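Uncharacterized protein (PDB 5AZ0) probably catalyses the NAD(P)H-dependent reduction of aldehydes and ketones to alcohols, as an aldo-keto reductase of the silkworm Bombyx mori. Local coordinates at residues A[58-63]-A[279-284]; A[246-251]-A[257-262]; A[267-272]-A[292-297]. All blocks are in the same frame, centred on the assembly; numbering follows the deposited sequence.

Contact 1 of 3, residues A[58-63]-A[279-284]; sequences LSYAID and VTKSRV. With ACT (acetate ion), chain K.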
loop_
_atom_site.group_PDB
_atom_site.type_symbol
_atom_site.label_atom_id
_atom_site.label_comp_id
_atom_site.label_asym_id
_atom_site.label_seq_id
_atom_site.Cartn_x
_atom_site.Cartn_y
_atom_site.Cartn_z
ATOM N N LEU A 58 7.944 1.570 -14.442
ATOM C CA LEU A 58 7.359 0.199 -14.206
ATOM C C LEU A 58 7.970 -0.878 -15.076
ATOM O O LEU A 58 8.368 -2.006 -14.607
ATOM C CB LEU A 58 5.818 0.209 -14.303
ATOM C CG LEU A 58 5.052 -1.128 -14.146
ATOM C CD1 LEU A 58 5.418 -1.901 -12.891
ATOM C CD2 LEU A 58 3.578 -0.797 -14.168
ATOM N N SER A 59 8.126 -0.530 -16.355
ATOM C CA SER A 59 8.704 -1.476 -17.307
ATOM C C SER A 59 10.094 -1.809 -16.902
ATOM O O SER A 59 10.521 -2.986 -16.841
ATOM C CB SER A 59 8.679 -0.864 -18.775
ATOM O OG SER A 59 9.361 -1.764 -19.652
ATOM N N TYR A 60 10.854 -0.766 -16.587
ATOM C CA TYR A 60 12.218 -0.952 -16.030
ATOM C C TYR A 60 12.179 -1.829 -14.747
ATOM O O TYR A 60 12.935 -2.836 -14.590
ATOM C CB TYR A 60 12.849 0.479 -15.772
ATOM C CG TYR A 60 14.200 0.428 -15.094
ATOM C CD1 TYR A 60 15.373 0.068 -15.801
ATOM C CD2 TYR A 60 14.324 0.656 -13.702
ATOM C CE1 TYR A 60 16.612 -0.009 -15.146
ATOM C CE2 TYR A 60 15.552 0.567 -13.056
ATOM C CZ TYR A 60 16.698 0.243 -13.756
ATOM O OH TYR A 60 17.901 0.205 -13.048
ATOM N N ALA A 61 11.249 -1.483 -13.828
ATOM C CA ALA A 61 11.145 -2.272 -12.523
ATOM C C ALA A 61 10.968 -3.700 -12.796
ATOM O O ALA A 61 11.683 -4.561 -12.237
ATOM C CB ALA A 61 10.007 -1.755 -11.662
ATOM N N ILE A 62 10.054 -4.008 -13.727
ATOM C CA ILE A 62 9.876 -5.430 -14.077
ATOM C C ILE A 62 11.141 -6.063 -14.718
ATOM O O ILE A 62 11.489 -7.219 -14.428
ATOM C CB ILE A 62 8.609 -5.590 -14.964
ATOM C CG1 ILE A 62 7.349 -5.220 -14.145
ATOM C CG2 ILE A 62 8.472 -7.003 -15.471
ATOM C CD1 ILE A 62 6.088 -4.905 -14.932
ATOM N N ASP A 63 11.815 -5.312 -15.605
ATOM C CA ASP A 63 13.083 -5.800 -16.244
ATOM C C ASP A 63 14.080 -6.086 -15.192
ATOM O O ASP A 63 14.676 -7.146 -15.236
ATOM C CB ASP A 63 13.720 -4.774 -17.214
ATOM C CG ASP A 63 12.873 -4.518 -18.459
ATOM O OD1 ASP A 63 12.176 -5.431 -18.897
ATOM O OD2 ASP A 63 12.844 -3.403 -18.973
ATOM N N VAL A 279 8.852 7.616 -9.888
ATOM C CA VAL A 279 8.797 7.517 -11.348
ATOM C C VAL A 279 10.204 7.664 -11.927
ATOM O O VAL A 279 10.346 7.894 -13.124
ATOM C CB VAL A 279 7.802 8.542 -11.974
ATOM C CG1 VAL A 279 6.418 8.402 -11.384
ATOM C CG2 VAL A 279 8.258 9.988 -11.781
ATOM N N THR A 280 11.227 7.437 -11.105
ATOM C CA THR A 280 12.638 7.596 -11.487
ATOM C C THR A 280 13.363 6.324 -11.366
ATOM O O THR A 280 13.460 5.768 -10.278
ATOM C CB THR A 280 13.337 8.576 -10.533
ATOM O OG1 THR A 280 12.680 9.858 -10.594
ATOM C CG2 THR A 280 14.801 8.735 -10.882
ATOM N N LYS A 281 13.952 5.873 -12.460
ATOM C CA LYS A 281 14.471 4.526 -12.505
ATOM C C LYS A 281 15.635 4.275 -11.579
ATOM O O LYS A 281 15.903 3.092 -11.167
ATOM C CB LYS A 281 14.903 4.163 -13.939
ATOM C CG LYS A 281 13.798 4.226 -14.984
ATOM C CD LYS A 281 14.345 3.911 -16.378
ATOM C CE LYS A 281 13.398 4.426 -17.423
ATOM N NZ LYS A 281 13.474 3.635 -18.686
ATOM N N SER A 282 16.430 5.321 -11.339
ATOM C CA SER A 282 17.562 5.116 -10.406
ATOM C C SER A 282 16.988 4.853 -8.981
ATOM O O SER A 282 17.512 4.037 -8.271
ATOM C CB SER A 282 18.559 6.289 -10.423
ATOM O OG SER A 282 17.861 7.505 -10.470
ATOM N N ARG A 283 15.918 5.549 -8.605
ATOM C CA ARG A 283 15.232 5.277 -7.317
ATOM C C ARG A 283 14.620 3.885 -7.261
ATOM O O ARG A 283 14.812 3.147 -6.293
ATOM C CB ARG A 283 14.253 6.379 -7.036
ATOM C CG ARG A 283 15.002 7.618 -6.537
ATOM C CD ARG A 283 14.099 8.825 -6.603
ATOM N NE ARG A 283 14.723 10.079 -6.191
ATOM C CZ ARG A 283 14.294 11.296 -6.551
ATOM N NH1 ARG A 283 13.247 11.468 -7.368
ATOM N NH2 ARG A 283 14.930 12.367 -6.101
ATOM N N VAL A 284 14.042 3.455 -8.376
ATOM C CA VAL A 284 13.538 2.103 -8.488
ATOM C C VAL A 284 14.625 1.144 -8.191
ATOM O O VAL A 284 14.467 0.204 -7.422
ATOM C CB VAL A 284 12.981 1.827 -9.894
ATOM C CG1 VAL A 284 12.636 0.387 -10.107
ATOM C CG2 VAL A 284 11.754 2.661 -10.118
HETATM C C ACT K . 10.035 10.323 -7.860
HETATM O O ACT K . 10.827 10.091 -6.911
HETATM O OXT ACT K . 10.455 10.229 -9.004
HETATM C CH3 ACT K . 8.574 10.655 -7.690
#

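Contact 2 of 3, residues A[246-251]-A[257-262]; sequences PAMLAI and KTVTQV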
loop_
_atom_site.group_PDB
_atom_site.type_symbol
_atom_site.label_atom_id
_atom_site.label_comp_id
_atom_site.label_asym_id
_atom_site.label_seq_id
_atom_site.Cartn_x
_atom_site.Cartn_y
_atom_site.Cartn_z
ATOM N N PRO A 246 22.291 13.613 10.079
ATOM C CA PRO A 246 23.572 12.978 10.330
ATOM C C PRO A 246 23.523 11.563 10.848
ATOM O O PRO A 246 24.384 10.744 10.441
ATOM C CB PRO A 246 24.249 13.929 11.358
ATOM C CG PRO A 246 23.694 15.259 11.034
ATOM C CD PRO A 246 22.262 14.990 10.628
ATOM N N ALA A 247 22.574 11.239 11.749
ATOM C CA ALA A 247 22.497 9.836 12.233
ATOM C C ALA A 247 22.089 8.859 11.100
ATOM O O ALA A 247 22.538 7.739 11.071
ATOM C CB ALA A 247 21.548 9.691 13.438
ATOM N N MET A 248 21.195 9.291 10.215
ATOM C CA MET A 248 20.768 8.434 9.076
ATOM C C MET A 248 21.994 8.225 8.172
ATOM O O MET A 248 22.437 7.059 7.929
ATOM C CB MET A 248 19.605 9.085 8.313
ATOM C CG MET A 248 18.257 9.155 9.010
ATOM S SD MET A 248 17.641 7.528 9.431
ATOM C CE MET A 248 17.213 6.895 7.783
ATOM N N LEU A 249 22.626 9.350 7.787
ATOM C CA LEU A 249 23.924 9.281 6.973
ATOM C C LEU A 249 24.980 8.384 7.590
ATOM O O LEU A 249 25.623 7.554 6.901
ATOM C CB LEU A 249 24.485 10.669 6.697
ATOM C CG LEU A 249 23.550 11.667 5.959
ATOM C CD1 LEU A 249 23.902 13.109 6.282
ATOM C CD2 LEU A 249 23.536 11.461 4.447
ATOM N N ALA A 250 25.080 8.432 8.915
ATOM C CA ALA A 250 26.092 7.649 9.620
ATOM C C ALA A 250 25.790 6.186 9.578
ATOM O O ALA A 250 26.670 5.333 9.323
ATOM C CB ALA A 250 26.242 8.128 11.064
ATOM N N ILE A 251 24.531 5.860 9.844
ATOM C CA ILE A 251 24.058 4.449 9.644
ATOM C C ILE A 251 24.278 4.051 8.175
ATOM O O ILE A 251 24.758 2.941 7.898
ATOM C CB ILE A 251 22.584 4.255 10.107
ATOM C CG1 ILE A 251 22.477 4.500 11.640
ATOM C CG2 ILE A 251 22.086 2.845 9.798
ATOM C CD1 ILE A 251 21.134 4.973 12.124
ATOM N N LYS A 257 25.058 2.258 2.372
ATOM C CA LYS A 257 23.727 2.426 1.836
ATOM C C LYS A 257 23.348 3.849 1.925
ATOM O O LYS A 257 23.817 4.566 2.791
ATOM C CB LYS A 257 22.708 1.603 2.674
ATOM C CG LYS A 257 22.846 0.089 2.604
ATOM C CD LYS A 257 22.622 -0.479 1.179
ATOM C CE LYS A 257 23.036 -1.952 1.163
ATOM N NZ LYS A 257 22.563 -2.789 0.034
ATOM N N THR A 258 22.398 4.242 1.108
ATOM C CA THR A 258 21.803 5.545 1.243
ATOM C C THR A 258 20.748 5.636 2.400
ATOM O O THR A 258 20.387 4.650 3.060
ATOM C CB THR A 258 21.148 5.958 -0.077
ATOM O OG1 THR A 258 19.909 5.243 -0.270
ATOM C CG2 THR A 258 22.113 5.703 -1.294
ATOM N N VAL A 259 20.257 6.846 2.596
ATOM C CA VAL A 259 19.367 7.156 3.678
ATOM C C VAL A 259 18.007 6.493 3.411
ATOM O O VAL A 259 17.420 5.925 4.319
ATOM C CB VAL A 259 19.275 8.671 3.905
ATOM C CG1 VAL A 259 18.059 9.060 4.721
ATOM C CG2 VAL A 259 20.530 9.161 4.617
ATOM N N THR A 260 17.546 6.544 2.171
ATOM C CA THR A 260 16.294 5.917 1.817
ATOM C C THR A 260 16.409 4.410 1.945
ATOM O O THR A 260 15.482 3.765 2.377
ATOM C CB THR A 260 15.830 6.317 0.423
ATOM O OG1 THR A 260 16.850 6.018 -0.507
ATOM C CG2 THR A 260 15.500 7.745 0.398
ATOM N N GLN A 261 17.558 3.854 1.637
ATOM C CA GLN A 261 17.738 2.441 1.778
ATOM C C GLN A 261 17.766 1.933 3.208
ATOM O O GLN A 261 17.425 0.749 3.451
ATOM C CB GLN A 261 19.027 1.970 1.101
ATOM C CG GLN A 261 19.037 2.126 -0.415
ATOM C CD GLN A 261 20.408 1.839 -1.048
ATOM O OE1 GLN A 261 21.431 2.221 -0.511
ATOM N NE2 GLN A 261 20.423 1.107 -2.159
ATOM N N VAL A 262 18.285 2.777 4.113
ATOM C CA VAL A 262 18.273 2.480 5.507
ATOM C C VAL A 262 16.823 2.385 5.968
ATOM O O VAL A 262 16.470 1.403 6.550
ATOM C CB VAL A 262 19.056 3.532 6.364
ATOM C CG1 VAL A 262 18.832 3.326 7.865
ATOM C CG2 VAL A 262 20.558 3.410 6.104
#

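Contact 3 of 3, residues A[267-272]-A[292-297]; sequences LYQRGI and DFQLDD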
loop_
_atom_site.group_PDB
_atom_site.type_symbol
_atom_site.label_atom_id
_atom_site.label_comp_id
_atom_site.label_asym_id
_atom_site.label_seq_id
_atom_site.Cartn_x
_atom_site.Cartn_y
_atom_site.Cartn_z
ATOM N N LEU A 267 12.260 -1.182 7.716
ATOM C CA LEU A 267 10.872 -1.720 7.555
ATOM C C LEU A 267 10.931 -3.165 7.206
ATOM O O LEU A 267 10.188 -4.011 7.796
ATOM C CB LEU A 267 10.018 -0.937 6.530
ATOM C CG LEU A 267 9.768 0.511 6.953
ATOM C CD1 LEU A 267 9.140 1.349 5.867
ATOM C CD2 LEU A 267 8.883 0.607 8.202
ATOM N N TYR A 268 11.853 -3.508 6.305
ATOM C CA TYR A 268 11.968 -4.897 5.896
ATOM C C TYR A 268 12.312 -5.739 7.077
ATOM O O TYR A 268 11.811 -6.853 7.241
ATOM C CB TYR A 268 13.043 -5.049 4.819
ATOM C CG TYR A 268 13.430 -6.450 4.575
ATOM C CD1 TYR A 268 12.552 -7.327 4.030
ATOM C CD2 TYR A 268 14.692 -6.915 4.920
ATOM C CE1 TYR A 268 12.882 -8.653 3.812
ATOM C CE2 TYR A 268 15.052 -8.260 4.694
ATOM C CZ TYR A 268 14.131 -9.140 4.139
ATOM O OH TYR A 268 14.452 -10.514 3.940
ATOM N N GLN A 269 13.239 -5.217 7.879
ATOM C CA GLN A 269 13.701 -5.903 9.058
ATOM C C GLN A 269 12.628 -5.980 10.182
ATOM O O GLN A 269 12.689 -6.884 10.956
ATOM C CB GLN A 269 14.959 -5.218 9.619
ATOM C CG GLN A 269 15.739 -6.142 10.569
ATOM C CD GLN A 269 17.167 -5.652 10.871
ATOM O OE1 GLN A 269 17.952 -5.365 9.962
ATOM N NE2 GLN A 269 17.485 -5.551 12.151
ATOM N N ARG A 270 11.661 -5.055 10.218
ATOM C CA ARG A 270 10.430 -5.235 11.007
ATOM C C ARG A 270 9.457 -6.275 10.445
ATOM O O ARG A 270 8.413 -6.537 11.070
ATOM C CB ARG A 270 9.702 -3.919 11.213
ATOM C CG ARG A 270 10.549 -2.793 11.789
ATOM C CD ARG A 270 9.686 -1.565 12.147
ATOM N NE ARG A 270 8.538 -1.914 13.009
ATOM C CZ ARG A 270 7.455 -1.154 13.135
ATOM N NH1 ARG A 270 7.344 -0.006 12.479
ATOM N NH2 ARG A 270 6.445 -1.569 13.874
ATOM N N GLY A 271 9.785 -6.915 9.314
ATOM C CA GLY A 271 8.849 -7.838 8.651
ATOM C C GLY A 271 7.685 -7.138 7.930
ATOM O O GLY A 271 6.629 -7.724 7.725
ATOM N N ILE A 272 7.899 -5.900 7.524
ATOM C CA ILE A 272 6.895 -5.087 6.882
ATOM C C ILE A 272 7.241 -4.944 5.384
ATOM O O ILE A 272 8.390 -4.661 5.059
ATOM C CB ILE A 272 6.862 -3.691 7.547
ATOM C CG1 ILE A 272 6.375 -3.873 8.987
ATOM C CG2 ILE A 272 5.927 -2.773 6.804
ATOM C CD1 ILE A 272 6.370 -2.608 9.854
ATOM N N ASP A 292 20.471 -7.143 1.591
ATOM C CA ASP A 292 21.771 -7.731 1.882
ATOM C C ASP A 292 22.445 -7.112 3.130
ATOM O O ASP A 292 23.664 -7.093 3.208
ATOM C CB ASP A 292 22.679 -7.521 0.654
ATOM C CG ASP A 292 22.839 -6.078 0.310
ATOM O OD1 ASP A 292 22.225 -5.236 0.999
ATOM O OD2 ASP A 292 23.553 -5.753 -0.665
ATOM N N PHE A 293 21.690 -6.589 4.094
ATOM C CA PHE A 293 22.317 -5.999 5.279
ATOM C C PHE A 293 21.414 -6.129 6.487
ATOM O O PHE A 293 20.213 -6.121 6.347
ATOM C CB PHE A 293 22.815 -4.553 5.002
ATOM C CG PHE A 293 21.746 -3.474 4.995
ATOM C CD1 PHE A 293 20.949 -3.255 3.867
ATOM C CD2 PHE A 293 21.622 -2.573 6.069
ATOM C CE1 PHE A 293 20.025 -2.214 3.839
ATOM C CE2 PHE A 293 20.675 -1.535 6.059
ATOM C CZ PHE A 293 19.855 -1.368 4.951
ATOM N N GLN A 294 22.013 -6.317 7.655
ATOM C CA GLN A 294 21.307 -6.536 8.907
ATOM C C GLN A 294 21.666 -5.320 9.761
ATOM O O GLN A 294 22.847 -5.033 9.941
ATOM C CB GLN A 294 21.782 -7.854 9.520
ATOM C CG GLN A 294 21.013 -8.354 10.747
ATOM C CD GLN A 294 19.662 -8.997 10.413
ATOM O OE1 GLN A 294 19.481 -9.586 9.335
ATOM N NE2 GLN A 294 18.705 -8.889 11.340
ATOM N N LEU A 295 20.662 -4.549 10.193
ATOM C CA LEU A 295 20.872 -3.418 11.090
ATOM C C LEU A 295 21.078 -4.003 12.464
ATOM O O LEU A 295 20.308 -4.897 12.888
ATOM C CB LEU A 295 19.705 -2.422 11.076
ATOM C CG LEU A 295 19.571 -1.596 9.801
ATOM C CD1 LEU A 295 18.102 -1.270 9.505
ATOM C CD2 LEU A 295 20.344 -0.285 9.783
ATOM N N ASP A 296 22.122 -3.542 13.172
ATOM C CA ASP A 296 22.399 -4.118 14.514
ATOM C C ASP A 296 21.572 -3.398 15.576
ATOM O O ASP A 296 20.896 -2.402 15.283
ATOM C CB ASP A 296 23.911 -4.194 14.840
ATOM C CG ASP A 296 24.558 -2.839 14.974
ATOM O OD1 ASP A 296 23.912 -1.875 15.463
ATOM O OD2 ASP A 296 25.713 -2.766 14.548
ATOM N N ASP A 297 21.600 -3.955 16.777
ATOM C CA ASP A 297 20.753 -3.528 17.864
ATOM C C ASP A 297 20.900 -2.052 18.078
ATOM O O ASP A 297 19.926 -1.381 18.318
ATOM C CB ASP A 297 21.089 -4.260 19.161
ATOM C CG ASP A 297 20.792 -5.758 19.105
ATOM O OD1 ASP A 297 19.856 -6.170 18.393
ATOM O OD2 ASP A 297 21.501 -6.535 19.797
HETATM O O HOH W 1 17.403 -5.305 7.320
#

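Contact 1 of 3, residues A[58-63]-A[279-284]
Y60 lays one face of its ring against the aliphatic chain of K281. The K281 CB atom stands 3.9 Å from the centroid of the Y60 ring, 25° off the normal and shifted toward the rim, a CH-pi contact that CG and CD of the lysine extend across CG and CB of the tyrosine. V284 takes the ring edge instead, its CG1 lying near the ring plane and 4.0 Å from Y60 CD2. The same methyl drops onto A61, with V284 CG1 3.7 Å from A61 CB. A chi1 of 175° swings the Y60 ring out beside its own carbonyl carbon, toward helix 281-287. An alanine here is likely to leave the methylenes of K281 without their aromatic platform and to open a gap beside V284. In the (beta/alpha)8 barrel of aldo-keto reductases this joins helix 51-64, after the first barrel strand, to the helix after the last. Beyond the tyrosine, the extended K281 chain carries NZ to a salt bridge with D56 of helix 51-64. An acetate, probably from the crystallisation liquor, is bound by 279-284: its OXT accepts from V279 N at 3.2 Å and T280 OG1 at 2.8 Å, and R283 NH1 bonds weakly to its O. The site is consistent with the pocket for the 2'-phosphate of NADPH in relatives.

Contact 2 of 3, residues A[246-251]-A[257-262]
M248, L249 and I251 meet V259 and V262 without an aromatic ring from either segment, though F306 touches M248 from outside; the flat side-chain group nearby is the Q261 carboxamide, which takes no part in the packing and serves the start of its own helix. Its OE1 accepts from T258 N at 2.8 Å, with the donor tilted 18° from the carbonyl plane, and T258 OG1 in return takes a weak bond from Q261 N: a capping box that fixes the first turn of helix 259-269. The flat peptide carbonyl of V259 is touched as well, by the M248 methyl, with CE 3.6 Å from V259 O. The two helices form a helical hairpin between the seventh and eighth strands of the barrel, helix 246-255 matching the auxiliary helix inserted there in aldo-keto reductases. M248 is bent at chi2 and chi3 (-60° and -71°), which curls CE back over V259 and V262. Nearer the backbone, M248 CB meets V259 CG2 at 3.8 Å. L303 of helix 297-304 packs on both M248 and V262, so this apolar seam runs on into a third helix. L249 starts out away from the hairpin partner, yet its branch returns, bringing CD2 to 3.8 Å from V259 CG2. Further along, I251 meets V262 at about a right angle, with I251 CG2 set 3.8 Å from V262 CG1.

Contact 3 of 3, residues A[267-272]-A[292-297]
Q269 reaches from the last turn of helix 259-269 to the backbone of L295 and bonds both polar groups of that one residue. From CB, which already points toward 292-297, the chain leaves with CG anti to the backbone N (chi1 -161°) and stays extended, so that the carboxamide is delivered straight to the neighbouring loop. CG comes within 4.1 Å of Q294 NE2. At CD the Q294 amide stacks on the Q269 amide, its NE2 3.6 Å from Q269 CD and the two planes 25° apart. The tip then divides its work. OE1 accepts from L295 N at 2.8 Å, the donor lying in the carbonyl plane on a lone pair, and also touches L295 CB. NE2 donates to L295 O at 3.0 Å in a nearly straight bond of 171°, with that oxygen close to the amide plane. Such a two-point grip imitates strand pairing, fixes the rotation of the carboxamide and anchors the loop at L295. A water lies 2.7 Å from Q269 OE1 and 3.1 Å from F293 O and can donate to either, though not necessarily to both.

Just beyond Q269 the helix ends in a Schellman motif, with G271 at positive phi, and the chain turns into the eighth barrel strand, 273-274. Segment 292-297 is the end of the loop between helices 281-287 and 297-304; L295 packs on V300 and L303 of the latter and on I251 and Y255 of helix 246-255, while Q269 itself also touches V300.

Overall arrangement
Contacts 2 and 3 share helix 259-269, and their centres lie about 13 Å apart. They also touch: K257 NZ and D292 OD1 form a 2.7 Å salt bridge, I251 CG2 packs 3.6 Å from L295 CD2, and the F293 ring fits against K257 and Q261. Contact 1 stands apart, its centre about 22 Å from that of contact 2 and about 23 Å from that of contact 3. Its helix 281-287 nevertheless reaches toward contact 2 through E286, whose carboxylate bonds T258 OG1 and whose backbone O bonds Q261 NE2. The acetate, at the probable cofactor phosphate site, belongs to contact 1; the other two tie together helices on the outer side of the barrel.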